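Side-chain contacts in Ton_1535 (Thermococcus onnurineus, PDB 3ZPJ), which is of unknown function but folds as an all-helical alpha-solenoid, a curved stack of helices whose regular course is broken by a left-handed helical turn: residues E31-Q34 and V35-I39; L67-P70 and A71-A74; V241-L244 and I245-E249; I309-R312 and S313-L316. All blocks are in the same frame, centred on the assembly; numbering follows the deposited sequence.

Interaction 1. Residues E31-Q34 and V35-I39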
loop_
_atom_site.group_PDB
_atom_site.type_symbol
_atom_site.label_atom_id
_atom_site.label_comp_id
_atom_site.label_asym_id
_atom_site.label_seq_id
_atom_site.Cartn_x
_atom_site.Cartn_y
_atom_site.Cartn_z
ATOM N N GLU A 31 -15.786 16.048 -14.608
ATOM C CA GLU A 31 -14.556 16.819 -14.592
ATOM C C GLU A 31 -14.705 18.079 -13.723
ATOM O O GLU A 31 -13.802 18.430 -12.971
ATOM C CB GLU A 31 -14.136 17.171 -16.017
ATOM C CG GLU A 31 -12.719 17.695 -16.133
ATOM C CD GLU A 31 -11.678 16.645 -15.807
ATOM O OE1 GLU A 31 -12.021 15.442 -15.802
ATOM O OE2 GLU A 31 -10.516 17.032 -15.557
ATOM N N GLN A 32 -15.855 18.739 -13.802
ATOM C CA GLN A 32 -16.128 19.877 -12.918
ATOM C C GLN A 32 -16.042 19.477 -11.446
ATOM O O GLN A 32 -15.592 20.252 -10.618
ATOM C CB GLN A 32 -17.502 20.483 -13.213
ATOM C CG GLN A 32 -17.608 21.114 -14.585
ATOM C CD GLN A 32 -18.968 21.720 -14.824
ATOM O OE1 GLN A 32 -19.917 21.410 -14.115
ATOM N NE2 GLN A 32 -19.073 22.591 -15.822
ATOM N N VAL A 33 -16.463 18.254 -11.134
ATOM C CA VAL A 33 -16.536 17.798 -9.762
ATOM C C VAL A 33 -15.152 17.431 -9.246
ATOM O O VAL A 33 -14.812 17.749 -8.104
ATOM C CB VAL A 33 -17.513 16.607 -9.626
ATOM C CG1 VAL A 33 -17.507 16.052 -8.216
ATOM C CG2 VAL A 33 -18.893 17.047 -9.991
ATOM N N GLN A 34 -14.383 16.744 -10.094
ATOM C CA GLN A 34 -12.953 16.524 -9.900
ATOM C C GLN A 34 -12.225 17.817 -9.564
ATOM O O GLN A 34 -11.455 17.885 -8.611
ATOM C CB GLN A 34 -12.319 15.971 -11.184
ATOM C CG GLN A 34 -12.729 14.568 -11.558
ATOM C CD GLN A 34 -11.976 13.525 -10.769
ATOM O OE1 GLN A 34 -11.407 13.822 -9.713
ATOM N NE2 GLN A 34 -11.957 12.291 -11.280
ATOM N N VAL A 35 -12.447 18.841 -10.372
ATOM C CA VAL A 35 -11.733 20.079 -10.167
ATOM C C VAL A 35 -12.167 20.692 -8.847
ATOM O O VAL A 35 -11.328 21.037 -8.006
ATOM C CB VAL A 35 -11.963 21.050 -11.327
ATOM C CG1 VAL A 35 -11.391 22.418 -11.005
ATOM C CG2 VAL A 35 -11.327 20.493 -12.581
ATOM N N LEU A 36 -13.480 20.804 -8.657
ATOM C CA LEU A 36 -14.009 21.454 -7.464
ATOM C C LEU A 36 -13.440 20.794 -6.217
ATOM O O LEU A 36 -12.921 21.472 -5.327
ATOM C CB LEU A 36 -15.537 21.433 -7.455
ATOM C CG LEU A 36 -16.212 22.328 -8.499
ATOM C CD1 LEU A 36 -17.677 21.954 -8.669
ATOM C CD2 LEU A 36 -16.087 23.790 -8.120
ATOM N N THR A 37 -13.483 19.466 -6.181
ATOM C CA THR A 37 -13.049 18.748 -4.990
ATOM C C THR A 37 -11.538 18.812 -4.742
ATOM O O THR A 37 -11.098 18.765 -3.599
ATOM C CB THR A 37 -13.562 17.286 -4.968
ATOM O OG1 THR A 37 -13.229 16.634 -6.188
ATOM C CG2 THR A 37 -15.067 17.253 -4.796
ATOM N N LYS A 38 -10.759 18.936 -5.814
ATOM C CA LYS A 38 -9.301 19.013 -5.731
ATOM C C LYS A 38 -8.862 20.367 -5.190
ATOM O O LYS A 38 -7.816 20.494 -4.560
ATOM C CB LYS A 38 -8.696 18.792 -7.117
ATOM C CG LYS A 38 -7.236 18.361 -7.130
ATOM C CD LYS A 38 -6.837 17.906 -8.535
ATOM C CE LYS A 38 -7.785 16.815 -9.041
ATOM N NZ LYS A 38 -7.573 16.468 -10.471
ATOM N N ILE A 39 -9.660 21.388 -5.468
ATOM C CA ILE A 39 -9.463 22.689 -4.857
ATOM C C ILE A 39 -9.693 22.642 -3.346
ATOM O O ILE A 39 -8.894 23.159 -2.567
ATOM C CB ILE A 39 -10.410 23.706 -5.464
ATOM C CG1 ILE A 39 -10.017 23.961 -6.919
ATOM C CG2 ILE A 39 -10.409 24.990 -4.638
ATOM C CD1 ILE A 39 -10.704 25.148 -7.522
#
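Four successive i to i+4 bonds carry the helix from E31-Q34 into V35-I39, the first running from V35 N to E31 O at 3.0 Å with an N-H...O angle of 159°. The third turn bond has a side-chain companion: V33 O accepts T37 N at 2.9 Å and also T37 OG1 at 2.7 Å, the two donors reaching it from opposite faces of the carbonyl plane. T37 can do this because its hydroxyl stands between the backbone N and the carbonyl carbon (chi1 52°), which leaves CG2 on the other branch, 4.4 Å from CG1 of V33. Replacing T37 by a valine would probably cost V33 O its hydroxyl donor, leaving the bond from T37 N, and take from this buried turn the bond that fixes the side chain's rotation. Elsewhere carbons press close to carbonyl oxygens: V35 CG2 lies 3.2 Å from E31 O, and L36 CG is 3.0 Å from Q32 O. The buried Q32 gives its NE2 to I26 O. Three helices border this turn of helix 29-45: Q32, V33 and L36 pack on I63 of helix 53-66, V33, Q34 and T37 on I79 of helix 70-86, and E31 and V35 on L4 of helix 2-12.

Interaction 2. Residues L67-P70 and A71-A74; sequences LRDP and ANKA
K73 N donates to D69 O at 3.0 Å, nearly in line with the carbonyl bond, and the side chain of D69 is used as well: its OD2 accepts the backbone N of N72 at 3.1 Å, the bond that makes D69 the N-cap of helix 70-86. The donor comes from above the carboxylate plane, 51° out of it. With CG anti to the backbone N (chi1 162°), the carboxylate of D69 folds forward over the first turn, where the N72 amide crosses it with the two planes 78° apart. With alanine in place of D69, N72 N at the helix start would probably lose its capping acceptor. Before the cap, R68 leaves helical geometry with positive phi, which turns the chain between the two helices. L67, just before it, points its CB toward the new helix, with CD1 3.9 Å from CB of N72, while the K73 chain runs beside L67 CB and bends at its end to give NZ to A64 O and K65 O. The turn thus ties the end of helix 53-66 to the start of helix 70-86, with L67 on P29 and N72 on I30 of helix 29-45, and A71 and A74 on V116 of helix 110-126.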
loop_
_atom_site.group_PDB
_atom_site.type_symbol
_atom_site.label_atom_id
_atom_site.label_comp_id
_atom_site.label_asym_id
_atom_site.label_seq_id
_atom_site.Cartn_x
_atom_site.Cartn_y
_atom_site.Cartn_z
ATOM N N LEU A 67 -27.123 15.323 -12.401
ATOM C CA LEU A 67 -26.530 14.444 -13.407
ATOM C C LEU A 67 -27.452 13.549 -14.259
ATOM O O LEU A 67 -27.247 13.443 -15.477
ATOM C CB LEU A 67 -25.412 13.615 -12.783
ATOM C CG LEU A 67 -24.036 14.268 -12.896
ATOM C CD1 LEU A 67 -22.960 13.351 -12.342
ATOM C CD2 LEU A 67 -23.751 14.609 -14.342
ATOM N N ARG A 68 -28.419 12.886 -13.629
ATOM C CA ARG A 68 -29.334 11.960 -14.335
ATOM C C ARG A 68 -28.785 10.552 -14.696
ATOM O O ARG A 68 -29.379 9.550 -14.309
ATOM C CB ARG A 68 -30.018 12.625 -15.556
ATOM C CG ARG A 68 -31.338 13.316 -15.243
ATOM C CD ARG A 68 -31.471 13.634 -13.755
ATOM N NE ARG A 68 -32.860 13.667 -13.307
ATOM C CZ ARG A 68 -33.246 14.115 -12.114
ATOM N NH1 ARG A 68 -32.339 14.573 -11.255
ATOM N NH2 ARG A 68 -34.536 14.117 -11.783
ATOM N N ASP A 69 -27.684 10.467 -15.437
ATOM C CA ASP A 69 -27.137 9.157 -15.806
ATOM C C ASP A 69 -26.482 8.472 -14.609
ATOM O O ASP A 69 -25.523 8.998 -14.033
ATOM C CB ASP A 69 -26.141 9.255 -16.967
ATOM C CG ASP A 69 -25.252 8.009 -17.080
ATOM O OD1 ASP A 69 -25.767 6.914 -17.398
ATOM O OD2 ASP A 69 -24.033 8.121 -16.847
ATOM N N PRO A 70 -26.984 7.283 -14.250
ATOM C CA PRO A 70 -26.637 6.558 -13.021
ATOM C C PRO A 70 -25.133 6.336 -12.832
ATOM O O PRO A 70 -24.645 6.475 -11.710
ATOM C CB PRO A 70 -27.369 5.220 -13.182
ATOM C CG PRO A 70 -28.473 5.512 -14.108
ATOM C CD PRO A 70 -27.942 6.531 -15.070
ATOM N N ALA A 71 -24.415 6.009 -13.903
ATOM C CA ALA A 71 -22.975 5.787 -13.804
ATOM C C ALA A 71 -22.249 7.069 -13.452
ATOM O O ALA A 71 -21.370 7.072 -12.587
ATOM C CB ALA A 71 -22.414 5.207 -15.106
ATOM N N ASN A 72 -22.592 8.161 -14.133
ATOM C CA ASN A 72 -21.899 9.428 -13.887
ATOM C C ASN A 72 -22.144 9.924 -12.467
ATOM O O ASN A 72 -21.230 10.388 -11.790
ATOM C CB ASN A 72 -22.313 10.499 -14.903
ATOM C CG ASN A 72 -21.751 10.244 -16.291
ATOM O OD1 ASN A 72 -20.716 9.609 -16.443
ATOM N ND2 ASN A 72 -22.452 10.726 -17.315
ATOM N N LYS A 73 -23.390 9.800 -12.033
ATOM C CA LYS A 73 -23.816 10.230 -10.714
ATOM C C LYS A 73 -23.068 9.463 -9.652
ATOM O O LYS A 73 -22.640 10.022 -8.642
ATOM C CB LYS A 73 -25.308 9.955 -10.555
ATOM C CG LYS A 73 -26.069 10.999 -9.752
ATOM C CD LYS A 73 -27.591 10.811 -9.921
ATOM C CE LYS A 73 -28.386 11.893 -9.203
ATOM N NZ LYS A 73 -28.412 13.141 -10.027
ATOM N N ALA A 74 -22.942 8.165 -9.898
ATOM C CA ALA A 74 -22.278 7.263 -8.981
ATOM C C ALA A 74 -20.831 7.690 -8.811
ATOM O O ALA A 74 -20.338 7.748 -7.686
ATOM C CB ALA A 74 -22.367 5.834 -9.477
#

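Interaction 3. Residues V241-L244 and I245-E249; sequences VMRL and IGELE
R243 NE donates to E247 OE2 at 3.1 Å, a salt bridge spanning one helical turn and nearly straight at 170°. The acceptor lies almost in the guanidinium plane, at its edge, whereas the donor meets OE2 from above the carboxylate; the two planes stand 85° apart. R243 reaches it with CG anti to the backbone N (chi1 -173°) and an extended chain from CG to NE, crossing E247 obliquely. OE2 also has K268 NZ as a long, weak ion-pair partner, and both R243 and E247 touch K235 of helix 227-237. The main-chain acceptors are each met one turn on: V241 O by I245 N at 2.9 Å, M242 O by G246 N, R243 O by E247 N at 3.1 Å, and L244 O by L248 N. R243 O receives its donor from well above the carbonyl plane. Beside these bonds L244 and L248 point the same way, their CD1 atoms 3.9 Å apart, on a side where A269 and F270 of helix 262-271 close over them. E249 OE1 accepts from Y211 N. Since E247 is buried among basic side chains, its negative charge probably offsets part of theirs and is likely to be stabilised in return.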
loop_
_atom_site.group_PDB
_atom_site.type_symbol
_atom_site.label_atom_id
_atom_site.label_comp_id
_atom_site.label_asym_id
_atom_site.label_seq_id
_atom_site.Cartn_x
_atom_site.Cartn_y
_atom_site.Cartn_z
ATOM N N VAL A 241 13.527 2.084 17.890
ATOM C CA VAL A 241 13.361 0.725 17.404
ATOM C C VAL A 241 12.731 0.692 16.029
ATOM O O VAL A 241 13.209 -0.029 15.158
ATOM C CB VAL A 241 12.589 -0.169 18.401
ATOM C CG1 VAL A 241 13.379 -0.297 19.685
ATOM C CG2 VAL A 241 11.210 0.412 18.703
ATOM N N MET A 242 11.676 1.477 15.816
ATOM C CA MET A 242 11.002 1.469 14.522
ATOM C C MET A 242 11.939 1.971 13.429
ATOM O O MET A 242 11.919 1.472 12.310
ATOM C CB MET A 242 9.705 2.281 14.549
ATOM C CG MET A 242 8.535 1.546 15.185
ATOM S SD MET A 242 7.119 2.628 15.512
ATOM C CE MET A 242 6.073 2.242 14.116
ATOM N N ARG A 243 12.778 2.941 13.762
ATOM C CA ARG A 243 13.751 3.448 12.801
ATOM C C ARG A 243 14.816 2.409 12.456
ATOM O O ARG A 243 15.318 2.359 11.334
ATOM C CB ARG A 243 14.436 4.706 13.322
ATOM C CG ARG A 243 15.323 5.329 12.274
ATOM C CD ARG A 243 15.943 6.615 12.723
ATOM N NE ARG A 243 17.190 6.841 11.999
ATOM C CZ ARG A 243 18.029 7.843 12.240
ATOM N NH1 ARG A 243 17.750 8.735 13.185
ATOM N NH2 ARG A 243 19.141 7.954 11.525
ATOM N N LEU A 244 15.164 1.588 13.437
ATOM C CA LEU A 244 16.120 0.526 13.224
ATOM C C LEU A 244 15.514 -0.534 12.307
ATOM O O LEU A 244 16.110 -0.897 11.289
ATOM C CB LEU A 244 16.558 -0.075 14.561
ATOM C CG LEU A 244 17.592 -1.202 14.535
ATOM C CD1 LEU A 244 18.656 -0.939 13.504
ATOM C CD2 LEU A 244 18.242 -1.341 15.918
ATOM N N ILE A 245 14.338 -1.033 12.669
ATOM C CA ILE A 245 13.691 -2.069 11.879
ATOM C C ILE A 245 13.485 -1.561 10.457
ATOM O O ILE A 245 13.731 -2.279 9.493
ATOM C CB ILE A 245 12.329 -2.503 12.477
ATOM C CG1 ILE A 245 12.515 -3.616 13.504
ATOM C CG2 ILE A 245 11.404 -3.049 11.395
ATOM C CD1 ILE A 245 13.150 -3.183 14.762
ATOM N N GLY A 246 13.066 -0.310 10.332
ATOM C CA GLY A 246 12.722 0.232 9.028
ATOM C C GLY A 246 13.945 0.295 8.140
ATOM O O GLY A 246 13.902 -0.069 6.960
ATOM N N GLU A 247 15.052 0.751 8.709
ATOM C CA GLU A 247 16.292 0.812 7.951
ATOM C C GLU A 247 16.733 -0.591 7.531
ATOM O O GLU A 247 17.146 -0.794 6.394
ATOM C CB GLU A 247 17.368 1.586 8.716
ATOM C CG GLU A 247 17.093 3.101 8.773
ATOM C CD GLU A 247 18.051 3.883 9.673
ATOM O OE1 GLU A 247 18.777 3.271 10.487
ATOM O OE2 GLU A 247 18.077 5.126 9.572
ATOM N N LEU A 248 16.585 -1.568 8.425
ATOM C CA LEU A 248 16.923 -2.953 8.100
ATOM C C LEU A 248 16.042 -3.546 7.004
ATOM O O LEU A 248 16.537 -4.242 6.112
ATOM C CB LEU A 248 16.885 -3.832 9.349
ATOM C CG LEU A 248 17.963 -3.456 10.368
ATOM C CD1 LEU A 248 17.917 -4.325 11.618
ATOM C CD2 LEU A 248 19.314 -3.571 9.717
ATOM N N GLU A 249 14.739 -3.282 7.077
ATOM C CA GLU A 249 13.821 -3.750 6.056
ATOM C C GLU A 249 14.236 -3.160 4.712
ATOM O O GLU A 249 14.218 -3.840 3.691
ATOM C CB GLU A 249 12.358 -3.384 6.409
ATOM C CG GLU A 249 11.829 -4.097 7.659
ATOM C CD GLU A 249 10.340 -3.843 7.954
ATOM O OE1 GLU A 249 9.849 -2.716 7.707
ATOM O OE2 GLU A 249 9.672 -4.778 8.467
#

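Interaction 4. Residues I309-R312 and S313-L316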
loop_
_atom_site.group_PDB
_atom_site.type_symbol
_atom_site.label_atom_id
_atom_site.label_comp_id
_atom_site.label_asym_id
_atom_site.label_seq_id
_atom_site.Cartn_x
_atom_site.Cartn_y
_atom_site.Cartn_z
ATOM N N ILE A 309 11.304 -19.022 24.717
ATOM C CA ILE A 309 12.106 -20.219 24.514
ATOM C C ILE A 309 11.924 -20.850 23.126
ATOM O O ILE A 309 12.860 -21.416 22.564
ATOM C CB ILE A 309 11.890 -21.243 25.675
ATOM C CG1 ILE A 309 13.019 -22.257 25.716
ATOM C CG2 ILE A 309 10.540 -21.930 25.574
ATOM C CD1 ILE A 309 12.930 -23.186 26.892
ATOM N N HIS A 310 10.738 -20.714 22.549
ATOM C CA HIS A 310 10.480 -21.323 21.250
ATOM C C HIS A 310 10.986 -20.458 20.109
ATOM O O HIS A 310 11.571 -20.959 19.145
ATOM C CB HIS A 310 8.994 -21.637 21.092
ATOM C CG HIS A 310 8.470 -22.575 22.137
ATOM N ND1 HIS A 310 7.815 -22.140 23.268
ATOM C CD2 HIS A 310 8.537 -23.925 22.238
ATOM C CE1 HIS A 310 7.486 -23.180 24.016
ATOM N NE2 HIS A 310 7.914 -24.275 23.412
ATOM N N LYS A 311 10.763 -19.155 20.222
ATOM C CA LYS A 311 11.246 -18.233 19.208
ATOM C C LYS A 311 12.768 -18.271 19.162
ATOM O O LYS A 311 13.364 -18.221 18.093
ATOM C CB LYS A 311 10.748 -16.810 19.469
ATOM C CG LYS A 311 9.717 -16.340 18.452
ATOM C CD LYS A 311 8.424 -17.134 18.581
ATOM C CE LYS A 311 7.527 -16.940 17.376
ATOM N NZ LYS A 311 8.080 -17.619 16.169
ATOM N N ARG A 312 13.387 -18.385 20.331
ATOM C CA ARG A 312 14.835 -18.460 20.401
ATOM C C ARG A 312 15.308 -19.724 19.684
ATOM O O ARG A 312 16.280 -19.693 18.918
ATOM C CB ARG A 312 15.323 -18.423 21.860
ATOM C CG ARG A 312 16.822 -18.648 22.023
ATOM C CD ARG A 312 17.334 -18.157 23.368
ATOM N NE ARG A 312 17.160 -19.142 24.433
ATOM C CZ ARG A 312 16.192 -19.113 25.350
ATOM N NH1 ARG A 312 15.284 -18.138 25.348
ATOM N NH2 ARG A 312 16.129 -20.065 26.273
ATOM N N SER A 313 14.611 -20.831 19.931
ATOM C CA SER A 313 14.938 -22.094 19.284
ATOM C C SER A 313 14.897 -21.964 17.768
ATOM O O SER A 313 15.827 -22.368 17.079
ATOM C CB SER A 313 13.999 -23.198 19.762
ATOM O OG SER A 313 14.397 -23.672 21.041
ATOM N N GLU A 314 13.824 -21.368 17.261
ATOM C CA GLU A 314 13.661 -21.172 15.827
ATOM C C GLU A 314 14.783 -20.325 15.226
ATOM O O GLU A 314 15.404 -20.719 14.236
ATOM C CB GLU A 314 12.295 -20.548 15.529
ATOM C CG GLU A 314 11.124 -21.488 15.792
ATOM C CD GLU A 314 9.793 -20.761 15.965
ATOM O OE1 GLU A 314 9.531 -19.793 15.209
ATOM O OE2 GLU A 314 9.013 -21.158 16.867
ATOM N N ALA A 315 15.046 -19.169 15.835
ATOM C CA ALA A 315 16.051 -18.234 15.323
ATOM C C ALA A 315 17.447 -18.859 15.305
ATOM O O ALA A 315 18.229 -18.642 14.382
ATOM C CB ALA A 315 16.044 -16.944 16.133
ATOM N N LEU A 316 17.747 -19.648 16.328
ATOM C CA LEU A 316 19.049 -20.284 16.426
ATOM C C LEU A 316 19.222 -21.322 15.323
ATOM O O LEU A 316 20.317 -21.497 14.789
ATOM C CB LEU A 316 19.225 -20.918 17.805
ATOM C CG LEU A 316 19.564 -19.951 18.942
ATOM C CD1 LEU A 316 19.735 -20.696 20.276
ATOM C CD2 LEU A 316 20.827 -19.174 18.608
#
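The first turn of helix 309-325 holds this contact, a run of i to i+4 bonds with one i to i+3 salt bridge beside it. I309 O is gripped twice by S313: the hydroxyl OG donates at 3.1 Å, tilted only slightly from the carbonyl plane, and S313 N donates at 3.2 Å from well above it. S313 OG lies anti to its own carbonyl carbon (chi1 -79°), a rotation that swings it back along the helix to I309 O. S313 OG is also hydrogen-bonded with D341 N, so the serine joins this turn to the segment leading into helix 342-351. K311 NZ meets E314 OE1 at 2.8 Å, on the syn side of the carboxylate and somewhat out of its plane. Bends at chi2 (67°) and chi4 (71°) of the lysine bring NZ round to the glutamate. R312 runs alongside L316, with CG 4.0 Å from L316 CD1, while its NH1 turns back to I306 O. L316 packs on L300 and A303 of helix 296-303. The chemistry therefore pairs two unlike ties: an ion pair with exposed E314, likely to be weakened by water, and a buried serine that doubles the bond to I309 O and, through D341 N, joins the turn to the start of helix 342-351.

Overall arrangement
All four contacts are local, within a helix or at its start, and differ in burial. Interactions 1 and 3 are mostly buried turns; interactions 2 and 4 are partly buried, and only interaction 2 includes the loop before its helix and the N-cap. Interactions 1 and 2 are neighbours, their centres 16 Å apart, and share the packing of helices 29-45, 53-66 and 70-86; interactions 3 and 4 sit on the opposite side of the chain's centre, 21 Å apart between centres. A hydroxyl doubles a backbone bond in interactions 1 and 4, whereas interaction 2 uses a carboxylate cap. Salt bridges occur in 241-249, where the glutamate is buried, and in 309-316, where it is exposed.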